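Local coordinates for hypothetical protein Atu2684 (Agrobacterium tumefaciens, PDB 2AXO) that is of unknown function but belongs to the thioredoxin clan and holds a disulfide in a CxxC motif, consistent with a role in thiol-disulfide chemistry, at residues A[61-66]-A[129-134]; A[74-79]-A[177-182]; A[47-52]-A[102-107]; A[56-61]-A[195-200]. All coordinates share one frame; numbering follows the deposited sequence.

How the contacts relate
The four contacts map out a thioredoxin-like sheet and what packs on it. Helix 58-70 serves contacts 1 and 4, centred about 12 Å apart: helix 131-143 approaches it in contact 1 and strand 196-212 in contact 4; D61 lies in both but touches across only contact 4. Contacts 2 and 3 use the neighbouring strands 74-79 and 45-50, joined where Y78 N lies 2.7 Å from L48 O; their centres are about 13 Å apart. Contact 2 reaches the second sheet through strand 172-186, the neighbour of the strand in contact 4. The C54-C57 disulfide lies at contact 4, and D61 OD1, 2.9 Å from T50 OG1, ties that helix to the strand of contact 3.

Contact 1. Residues A[61-66]-A[129-134]; sequences DEALRK and ADVRGI
A63 and V131 meet without a flat group between them, the planar groups lying to the sides of this small apolar patch. The guanidinium of R65 has CG of E62 at its edge, in plane. G133 N donates to D130 OD1 (2.7 Å) from above the carboxylate plane, tilted 47° out of it. This is the N-cap of helix 131-143, fixing the helix start just beyond A129. On the other helix, the E62 carboxylate is gripped by K66 NZ, 3.0 Å from E62 OE2, through the anti lone pair of that oxygen; the salt bridge joins successive turns.

The contact itself is one methyl against another. V131 CG2 comes within 3.5 Å of A63 CB, tighter than usual for two carbons. With CG1 anti to the backbone N (chi1 -178°), CG2 is the branch turned to the alanine. A129 adds its CA, 4.4 Å from A63 CB. At the small A63 the capped end of helix 131-143 comes close to helix 58-70, and the two helices lie on one side of the mixed sheet, consistent with the first and last helices of a thioredoxin fold.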
# COMPACT_ATOMS: atom_id res chain seq x y z
N ASP A 61 12.64 2.48 -14.50
CA ASP A 61 12.58 1.23 -15.23
C ASP A 61 13.76 1.15 -16.18
O ASP A 61 14.36 0.09 -16.36
CB ASP A 61 11.28 1.12 -16.02
CG ASP A 61 10.06 1.16 -15.13
OD1 ASP A 61 10.09 0.54 -14.05
OD2 ASP A 61 9.06 1.81 -15.52
N GLU A 62 14.08 2.28 -16.81
CA GLU A 62 15.20 2.35 -17.74
C GLU A 62 16.50 2.14 -16.98
O GLU A 62 17.39 1.41 -17.42
CB GLU A 62 15.24 3.72 -18.44
CG GLU A 62 16.44 3.91 -19.36
CD GLU A 62 16.64 5.36 -19.79
OE1 GLU A 62 15.74 5.92 -20.45
OE2 GLU A 62 17.70 5.94 -19.46
N ALA A 63 16.60 2.78 -15.82
CA ALA A 63 17.78 2.67 -14.98
C ALA A 63 18.07 1.20 -14.71
O ALA A 63 19.19 0.72 -14.91
CB ALA A 63 17.57 3.41 -13.67
N LEU A 64 17.05 0.48 -14.25
CA LEU A 64 17.21 -0.94 -13.94
C LEU A 64 17.62 -1.75 -15.17
O LEU A 64 18.50 -2.61 -15.09
CB LEU A 64 15.91 -1.51 -13.37
CG LEU A 64 15.96 -2.97 -12.90
CD1 LEU A 64 16.89 -3.11 -11.68
CD2 LEU A 64 14.56 -3.42 -12.54
N ARG A 65 16.97 -1.48 -16.30
CA ARG A 65 17.28 -2.20 -17.52
C ARG A 65 18.77 -2.08 -17.86
O ARG A 65 19.40 -3.05 -18.29
CB ARG A 65 16.42 -1.67 -18.67
CG ARG A 65 16.61 -2.41 -19.98
CD ARG A 65 15.56 -1.97 -20.99
NE ARG A 65 15.45 -0.52 -21.05
CZ ARG A 65 14.65 0.15 -21.88
NH1 ARG A 65 13.88 -0.51 -22.74
NH2 ARG A 65 14.63 1.48 -21.85
N LYS A 66 19.32 -0.88 -17.65
CA LYS A 66 20.73 -0.61 -17.94
C LYS A 66 21.66 -1.37 -17.00
O LYS A 66 22.70 -1.87 -17.42
CB LYS A 66 21.01 0.90 -17.85
CG LYS A 66 20.37 1.67 -19.01
CD LYS A 66 20.80 3.13 -19.07
CE LYS A 66 20.25 3.94 -17.91
NZ LYS A 66 20.36 5.41 -18.15
N ALA A 129 15.26 6.13 -10.06
CA ALA A 129 15.98 6.66 -11.21
C ALA A 129 17.37 7.20 -10.89
O ALA A 129 18.11 7.57 -11.79
CB ALA A 129 15.15 7.75 -11.88
N ASP A 130 17.73 7.23 -9.61
CA ASP A 130 19.03 7.74 -9.22
C ASP A 130 20.14 6.71 -9.46
O ASP A 130 20.69 6.15 -8.51
CB ASP A 130 19.02 8.13 -7.74
CG ASP A 130 20.14 9.09 -7.39
OD1 ASP A 130 21.23 8.96 -7.98
OD2 ASP A 130 19.92 9.97 -6.54
N VAL A 131 20.48 6.49 -10.72
CA VAL A 131 21.52 5.53 -11.09
C VAL A 131 22.85 5.78 -10.37
O VAL A 131 23.47 4.84 -9.87
CB VAL A 131 21.77 5.54 -12.61
CG1 VAL A 131 22.82 4.50 -12.98
CG2 VAL A 131 20.47 5.27 -13.35
N ARG A 132 23.29 7.03 -10.32
CA ARG A 132 24.54 7.35 -9.65
C ARG A 132 24.45 7.02 -8.16
O ARG A 132 25.37 6.44 -7.59
CB ARG A 132 24.88 8.83 -9.82
CG ARG A 132 25.59 9.19 -11.12
CD ARG A 132 24.66 9.20 -12.32
NE ARG A 132 25.34 9.65 -13.53
CZ ARG A 132 24.76 9.83 -14.71
NH1 ARG A 132 23.46 9.59 -14.85
NH2 ARG A 132 25.47 10.25 -15.75
N GLY A 133 23.34 7.40 -7.54
CA GLY A 133 23.16 7.14 -6.13
C GLY A 133 23.18 5.67 -5.77
O GLY A 133 23.79 5.27 -4.77
N ILE A 134 22.51 4.85 -6.57
CA ILE A 134 22.46 3.42 -6.28
C ILE A 134 23.84 2.78 -6.33
O ILE A 134 24.23 2.08 -5.39
CB ILE A 134 21.49 2.70 -7.24
CG1 ILE A 134 21.66 3.22 -8.65
CG2 ILE A 134 20.06 2.91 -6.77
CD1 ILE A 134 20.57 2.77 -9.61

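Contact 2. Residues A[74-79]-A[177-182]; sequences VGLSYH and AYFTRE
L76 and F179 cross side chain to side chain at about a right angle. The short segments of strands 74-79 and 172-186 run at 80° to each other, with a closest approach of 8.4 Å between their axes. No hydrogen bond joins the two segments, and side chains alone make the contact. CD2 of L76 comes obliquely to one side of the F179 ring, 3.5 Å from F179 CD1, with F179 CE1 next. The other branch of the same leucine, CD1, lies 4.2 Å from A177 CB, so the fork of L76 spans A177 and F179, which both point toward it.

In the phenylalanine, chi1 of 57° sets CG between the backbone N and the carbonyl carbon, which brings the CD1/CE1 side of the ring to L76 CD2; the ring also stacks on H201. Further along strand 74-79, Y78 brings its phenol oxygen to the alanine, Y78 OH lying 4.0 Å from A177 CB. The hydroxyl has weak hydrogen bonds to E47 OE2 and R100 NE, while the tyrosine ring stacks on F49. A polar network thus borders the apolar patch.

All four touching residues are buried, and A235 and L237 of strand 232-241 also pack against L76. H201 of strand 196-212 hydrogen-bonds to G75 O through its side chain and to S77 through the backbone. The 80° crossing is that of orthogonal beta-sheet packing, here the mixed thioredoxin-like sheet, with 74-79 as an outermost strand, against the antiparallel one.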
# COMPACT_ATOMS: atom_id res chain seq x y z
N VAL A 74 22.38 -7.74 -9.15
CA VAL A 74 21.25 -8.66 -9.24
C VAL A 74 20.07 -7.70 -9.24
O VAL A 74 19.77 -7.09 -8.21
CB VAL A 74 21.17 -9.58 -8.00
CG1 VAL A 74 19.81 -10.28 -7.95
CG2 VAL A 74 22.29 -10.62 -8.05
N GLY A 75 19.43 -7.55 -10.39
CA GLY A 75 18.32 -6.62 -10.50
C GLY A 75 16.97 -7.28 -10.60
O GLY A 75 16.77 -8.24 -11.34
N LEU A 76 16.02 -6.74 -9.85
CA LEU A 76 14.66 -7.26 -9.82
C LEU A 76 13.65 -6.14 -9.87
O LEU A 76 13.85 -5.08 -9.28
CB LEU A 76 14.44 -8.05 -8.53
CG LEU A 76 15.30 -9.30 -8.37
CD1 LEU A 76 15.24 -9.76 -6.94
CD2 LEU A 76 14.81 -10.39 -9.32
N SER A 77 12.55 -6.39 -10.57
CA SER A 77 11.48 -5.41 -10.67
C SER A 77 10.21 -6.00 -10.05
O SER A 77 9.75 -7.07 -10.47
CB SER A 77 11.22 -5.05 -12.13
OG SER A 77 10.13 -4.15 -12.23
N TYR A 78 9.67 -5.31 -9.05
CA TYR A 78 8.44 -5.75 -8.39
C TYR A 78 7.31 -4.79 -8.71
O TYR A 78 7.26 -3.68 -8.17
CB TYR A 78 8.60 -5.78 -6.86
CG TYR A 78 9.61 -6.77 -6.34
CD1 TYR A 78 10.96 -6.44 -6.27
CD2 TYR A 78 9.21 -8.03 -5.88
CE1 TYR A 78 11.90 -7.34 -5.76
CE2 TYR A 78 10.14 -8.93 -5.36
CZ TYR A 78 11.47 -8.58 -5.31
OH TYR A 78 12.40 -9.47 -4.81
N HIS A 79 6.38 -5.20 -9.56
CA HIS A 79 5.26 -4.34 -9.90
C HIS A 79 4.25 -4.33 -8.76
O HIS A 79 3.73 -5.39 -8.37
CB HIS A 79 4.59 -4.81 -11.19
CG HIS A 79 5.38 -4.52 -12.43
ND1 HIS A 79 6.59 -5.13 -12.70
CD2 HIS A 79 5.15 -3.68 -13.46
CE1 HIS A 79 7.06 -4.68 -13.85
NE2 HIS A 79 6.21 -3.80 -14.33
N ALA A 177 13.23 -15.43 -5.98
CA ALA A 177 12.30 -14.54 -6.64
C ALA A 177 12.28 -14.93 -8.11
O ALA A 177 13.30 -14.86 -8.81
CB ALA A 177 12.74 -13.08 -6.48
N TYR A 178 11.11 -15.37 -8.58
CA TYR A 178 10.94 -15.79 -9.96
C TYR A 178 10.49 -14.61 -10.81
O TYR A 178 9.62 -13.85 -10.40
CB TYR A 178 9.90 -16.91 -10.02
CG TYR A 178 10.28 -18.13 -9.20
CD1 TYR A 178 11.14 -19.10 -9.71
CD2 TYR A 178 9.79 -18.29 -7.90
CE1 TYR A 178 11.50 -20.22 -8.95
CE2 TYR A 178 10.14 -19.40 -7.13
CZ TYR A 178 11.00 -20.36 -7.66
OH TYR A 178 11.36 -21.45 -6.90
N PHE A 179 11.09 -14.46 -11.98
CA PHE A 179 10.71 -13.36 -12.86
C PHE A 179 10.72 -13.75 -14.32
O PHE A 179 11.27 -14.79 -14.71
CB PHE A 179 11.67 -12.17 -12.67
CG PHE A 179 13.11 -12.50 -12.89
CD1 PHE A 179 13.95 -12.76 -11.81
CD2 PHE A 179 13.64 -12.59 -14.19
CE1 PHE A 179 15.29 -13.10 -12.01
CE2 PHE A 179 14.97 -12.92 -14.40
CZ PHE A 179 15.80 -13.18 -13.31
N THR A 180 10.09 -12.91 -15.12
CA THR A 180 10.07 -13.10 -16.56
C THR A 180 11.28 -12.26 -16.96
O THR A 180 11.59 -11.26 -16.32
CB THR A 180 8.79 -12.52 -17.21
OG1 THR A 180 8.63 -11.14 -16.83
CG2 THR A 180 7.57 -13.31 -16.76
N ARG A 181 11.98 -12.69 -17.99
CA ARG A 181 13.16 -11.98 -18.46
C ARG A 181 12.75 -10.62 -19.01
O ARG A 181 13.20 -9.58 -18.52
CB ARG A 181 13.85 -12.82 -19.53
CG ARG A 181 14.97 -12.14 -20.26
CD ARG A 181 16.12 -11.79 -19.35
NE ARG A 181 17.31 -11.52 -20.15
CZ ARG A 181 18.43 -10.99 -19.68
NH1 ARG A 181 18.51 -10.66 -18.39
NH2 ARG A 181 19.45 -10.80 -20.49
N GLU A 182 11.89 -10.63 -20.02
CA GLU A 182 11.39 -9.40 -20.62
C GLU A 182 9.92 -9.59 -20.98
O GLU A 182 9.55 -10.57 -21.61
CB GLU A 182 12.18 -9.05 -21.89
CG GLU A 182 11.74 -7.74 -22.51
CD GLU A 182 11.07 -7.92 -23.85
OE1 GLU A 182 11.79 -8.21 -24.84
OE2 GLU A 182 9.83 -7.78 -23.92

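Contact 3. Residues A[47-52]-A[102-107]; sequences ELFTSQ and YGYMRA
Strand 45-50, a central strand of the mixed sheet, packs here against helix 95-107, the helix that follows strand 74-79 and lies across the sheet from helix 58-70, as expected for a thioredoxin fold. Y104 carries the helix side of the contact, meeting E47 and F49, two residues that point toward it from the same face of the strand. The hydroxyl of Y104 donates to the glutamate in a weak hydrogen bond, Y104 OH lying 2.6 Å from E47 OE1. The carboxylate and ring planes are 88° apart, and the acid reaches the phenol end obliquely to the ring, with E47 OE1 3.4 Å from Y104 CZ. Extension of the E47 chain beyond CG (chi2 174°) carries the carboxylate out from the strand to the phenol.

F49 approaches the same ring at its edge, near its plane: F49 CZ is 4.0 Å from Y104 CD2, and the two side chains cross at about a right angle. F49 in turn stacks on Y78, continuing the aromatic packing over the strands, while a different side of the helix, with Y102 and R106, faces the second subunit.

The polar ends are tied into a wider network. The stronger bond of Y104 OH is to Q239 NE2, and that of E47 is the salt bridge from its OE2 to R100 NH2; E47 OE2 also has a weak hydrogen bond with Y78 OH. A buried glutamate so surrounded is probably kept ionised, and its charge would be spread over R100 and the two phenol hydroxyls.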
# COMPACT_ATOMS: atom_id res chain seq x y z
N GLU A 47 16.42 -3.91 -5.92
CA GLU A 47 15.03 -4.30 -6.04
C GLU A 47 14.19 -3.06 -6.26
O GLU A 47 14.05 -2.23 -5.36
CB GLU A 47 14.57 -5.02 -4.77
CG GLU A 47 15.24 -6.36 -4.59
CD GLU A 47 14.89 -7.00 -3.27
OE1 GLU A 47 15.36 -6.50 -2.23
OE2 GLU A 47 14.13 -7.99 -3.28
N LEU A 48 13.64 -2.94 -7.46
CA LEU A 48 12.83 -1.79 -7.82
C LEU A 48 11.34 -2.06 -7.72
O LEU A 48 10.84 -3.04 -8.27
CB LEU A 48 13.17 -1.37 -9.25
CG LEU A 48 12.28 -0.31 -9.91
CD1 LEU A 48 12.57 1.06 -9.31
CD2 LEU A 48 12.55 -0.30 -11.41
N PHE A 49 10.63 -1.18 -7.01
CA PHE A 49 9.19 -1.30 -6.89
C PHE A 49 8.67 -0.24 -7.85
O PHE A 49 8.99 0.95 -7.73
CB PHE A 49 8.74 -1.06 -5.45
CG PHE A 49 9.22 -2.14 -4.52
CD1 PHE A 49 10.51 -2.10 -3.99
CD2 PHE A 49 8.44 -3.27 -4.29
CE1 PHE A 49 11.01 -3.17 -3.24
CE2 PHE A 49 8.93 -4.34 -3.55
CZ PHE A 49 10.22 -4.29 -3.02
N THR A 50 7.88 -0.69 -8.82
CA THR A 50 7.38 0.18 -9.87
C THR A 50 5.99 -0.27 -10.31
O THR A 50 5.38 -1.11 -9.67
CB THR A 50 8.35 0.10 -11.08
OG1 THR A 50 7.88 0.92 -12.15
CG2 THR A 50 8.47 -1.35 -11.55
N SER A 51 5.49 0.32 -11.39
CA SER A 51 4.19 -0.04 -11.94
C SER A 51 3.99 0.69 -13.26
O SER A 51 4.48 1.80 -13.45
CB SER A 51 3.06 0.34 -10.98
OG SER A 51 1.80 0.08 -11.59
N GLN A 52 3.26 0.06 -14.18
CA GLN A 52 3.04 0.72 -15.45
C GLN A 52 2.04 1.86 -15.25
O GLN A 52 1.96 2.78 -16.07
CB GLN A 52 2.52 -0.26 -16.50
CG GLN A 52 1.03 -0.51 -16.48
CD GLN A 52 0.52 -0.99 -17.83
OE1 GLN A 52 0.42 -0.22 -18.79
NE2 GLN A 52 0.22 -2.28 -17.91
N TYR A 102 6.04 -3.29 1.77
CA TYR A 102 5.59 -2.93 3.11
C TYR A 102 6.58 -3.48 4.13
O TYR A 102 6.92 -2.82 5.11
CB TYR A 102 4.20 -3.51 3.42
CG TYR A 102 3.08 -2.98 2.56
CD1 TYR A 102 3.10 -1.67 2.09
CD2 TYR A 102 1.97 -3.77 2.27
CE1 TYR A 102 2.04 -1.15 1.35
CE2 TYR A 102 0.91 -3.26 1.53
CZ TYR A 102 0.95 -1.95 1.08
OH TYR A 102 -0.11 -1.43 0.38
N GLY A 103 7.02 -4.71 3.90
CA GLY A 103 7.98 -5.34 4.79
C GLY A 103 9.21 -4.48 4.91
O GLY A 103 9.76 -4.29 6.00
N TYR A 104 9.66 -3.95 3.78
CA TYR A 104 10.83 -3.09 3.76
C TYR A 104 10.54 -1.77 4.46
O TYR A 104 11.39 -1.26 5.20
CB TYR A 104 11.30 -2.83 2.33
CG TYR A 104 12.22 -3.91 1.79
CD1 TYR A 104 13.34 -4.31 2.51
CD2 TYR A 104 11.98 -4.51 0.55
CE1 TYR A 104 14.21 -5.28 2.01
CE2 TYR A 104 12.84 -5.48 0.04
CZ TYR A 104 13.96 -5.86 0.77
OH TYR A 104 14.82 -6.81 0.27
N MSE A 105 9.36 -1.21 4.24
CA MSE A 105 8.98 0.04 4.89
C MSE A 105 9.17 -0.11 6.39
O MSE A 105 9.81 0.71 7.04
CB MSE A 105 7.52 0.39 4.60
CG MSE A 105 6.99 1.57 5.43
SE MSE A 105 5.06 1.75 5.34
CE MSE A 105 4.62 0.31 6.54
N ARG A 106 8.58 -1.17 6.95
CA ARG A 106 8.68 -1.41 8.38
C ARG A 106 10.12 -1.61 8.83
O ARG A 106 10.56 -0.97 9.79
CB ARG A 106 7.84 -2.63 8.76
CG ARG A 106 6.36 -2.46 8.50
CD ARG A 106 5.56 -3.57 9.17
NE ARG A 106 5.74 -4.87 8.55
CZ ARG A 106 5.11 -5.26 7.44
NH1 ARG A 106 4.25 -4.45 6.84
NH2 ARG A 106 5.33 -6.47 6.95
N ALA A 107 10.85 -2.49 8.16
CA ALA A 107 12.24 -2.74 8.53
C ALA A 107 13.09 -1.47 8.47
O ALA A 107 13.95 -1.26 9.32
CB ALA A 107 12.85 -3.81 7.61

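Contact 4. Residues A[56-61]-A[195-200]; sequences SCPPAD and KKMSYW
D61 and Y199 form the first shell of this contact. The carboxylate comes to the edge of the tyrosine ring, near its plane, with D61 OD2 3.5 Å from Y199 CE1; the two planes stand 82° apart. Water 1 lies at the ring edge, in plane, and bridges the two: it donates to D61 OD2 at 2.8 Å and accepts from Y199 OH at 2.6 Å. Acid and phenol are thereby joined through one solvent molecule. A looser bridge runs along the backbone, where water 2 donates to D61 O at 3.3 Å and accepts from W200 N at 3.2 Å.

Beside this polar pair, the terminal methyl of selenomethionine M197 touches the proline ring, M197 CE lying 4.2 Å from P58 CG. The bend at its chi3 (83°) turns that methyl to the proline.

Outside the contact, T50 OG1 is hydrogen-bonded to D61 OD1, holding the other carboxylate oxygen, and H79 packs edge-to-face with Y199. The backbone of D61 is held by D61 N to C57 O (3.0 Å), and C57 is disulfide-bonded to C54. Strand 196-212 packs on P58 and D61 just after these cysteines. C54 and C57 form a CxxC motif, set at the start of a helix as in thioredoxin-like proteins; a redox role is only probable.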
# COMPACT_ATOMS: atom_id res chain seq x y z
N SER A 56 5.78 8.40 -13.07
CA SER A 56 7.15 8.80 -12.80
C SER A 56 8.08 7.60 -12.68
O SER A 56 9.23 7.74 -12.27
CB SER A 56 7.22 9.61 -11.51
OG SER A 56 6.66 8.89 -10.42
N CYS A 57 7.59 6.42 -13.05
CA CYS A 57 8.40 5.21 -12.95
C CYS A 57 9.28 4.87 -14.15
O CYS A 57 10.37 4.33 -13.98
CB CYS A 57 7.50 4.02 -12.60
SG CYS A 57 6.96 3.99 -10.87
N PRO A 58 8.82 5.18 -15.38
CA PRO A 58 9.63 4.85 -16.56
C PRO A 58 11.13 5.13 -16.43
O PRO A 58 11.96 4.29 -16.80
CB PRO A 58 8.96 5.67 -17.66
CG PRO A 58 7.51 5.58 -17.27
CD PRO A 58 7.58 5.86 -15.77
N PRO A 59 11.51 6.31 -15.91
CA PRO A 59 12.93 6.63 -15.76
C PRO A 59 13.66 5.58 -14.92
O PRO A 59 14.80 5.19 -15.23
CB PRO A 59 12.90 8.00 -15.08
CG PRO A 59 11.66 8.61 -15.63
CD PRO A 59 10.67 7.48 -15.56
N ALA A 60 13.00 5.11 -13.86
CA ALA A 60 13.58 4.11 -12.97
C ALA A 60 13.63 2.74 -13.64
O ALA A 60 14.52 1.95 -13.39
CB ALA A 60 12.76 4.02 -11.69
N ASP A 61 12.64 2.48 -14.50
CA ASP A 61 12.58 1.23 -15.23
C ASP A 61 13.76 1.15 -16.18
O ASP A 61 14.36 0.09 -16.36
CB ASP A 61 11.28 1.12 -16.02
CG ASP A 61 10.06 1.16 -15.13
OD1 ASP A 61 10.09 0.54 -14.05
OD2 ASP A 61 9.06 1.81 -15.52
N LYS A 195 0.47 1.22 -28.63
CA LYS A 195 1.90 1.15 -28.35
C LYS A 195 2.22 -0.03 -27.44
O LYS A 195 1.33 -0.77 -27.02
CB LYS A 195 2.37 2.47 -27.70
CG LYS A 195 2.27 3.69 -28.62
CD LYS A 195 2.87 4.95 -27.98
CE LYS A 195 2.07 5.41 -26.77
NZ LYS A 195 2.70 6.59 -26.10
N LYS A 196 3.51 -0.20 -27.13
CA LYS A 196 3.95 -1.29 -26.27
C LYS A 196 5.19 -0.91 -25.46
O LYS A 196 6.14 -0.33 -25.99
CB LYS A 196 4.28 -2.53 -27.12
CG LYS A 196 3.06 -3.29 -27.62
CD LYS A 196 3.49 -4.47 -28.47
CE LYS A 196 2.36 -5.48 -28.60
NZ LYS A 196 2.01 -6.06 -27.28
N MSE A 197 5.16 -1.24 -24.17
CA MSE A 197 6.28 -0.96 -23.29
C MSE A 197 6.90 -2.27 -22.82
O MSE A 197 6.21 -3.29 -22.71
CB MSE A 197 5.83 -0.13 -22.08
CG MSE A 197 5.57 1.33 -22.39
SE MSE A 197 5.27 2.43 -20.82
CE MSE A 197 7.10 2.76 -20.30
N SER A 198 8.19 -2.24 -22.54
CA SER A 198 8.90 -3.44 -22.10
C SER A 198 9.42 -3.31 -20.67
O SER A 198 9.97 -2.28 -20.29
CB SER A 198 10.06 -3.74 -23.05
OG SER A 198 10.89 -4.75 -22.52
N TYR A 199 9.24 -4.37 -19.89
CA TYR A 199 9.71 -4.42 -18.51
C TYR A 199 10.63 -5.63 -18.37
O TYR A 199 10.40 -6.65 -19.00
CB TYR A 199 8.52 -4.55 -17.56
CG TYR A 199 7.70 -3.29 -17.47
CD1 TYR A 199 8.11 -2.22 -16.66
CD2 TYR A 199 6.53 -3.14 -18.21
CE1 TYR A 199 7.37 -1.05 -16.60
CE2 TYR A 199 5.79 -1.97 -18.15
CZ TYR A 199 6.21 -0.93 -17.35
OH TYR A 199 5.47 0.23 -17.29
N TRP A 200 11.66 -5.49 -17.54
CA TRP A 200 12.62 -6.57 -17.35
C TRP A 200 12.69 -7.07 -15.91
O TRP A 200 12.54 -6.30 -14.97
CB TRP A 200 14.02 -6.10 -17.78
CG TRP A 200 14.12 -5.84 -19.25
CD1 TRP A 200 13.61 -4.78 -19.94
CD2 TRP A 200 14.72 -6.70 -20.23
NE1 TRP A 200 13.85 -4.93 -21.29
CE2 TRP A 200 14.53 -6.10 -21.49
CE3 TRP A 200 15.40 -7.93 -20.16
CZ2 TRP A 200 14.99 -6.69 -22.67
CZ3 TRP A 200 15.85 -8.51 -21.33
CH2 TRP A 200 15.65 -7.89 -22.58
O HOH W 1 6.32 2.14 -15.67
O HOH W 2 12.54 -2.62 -16.48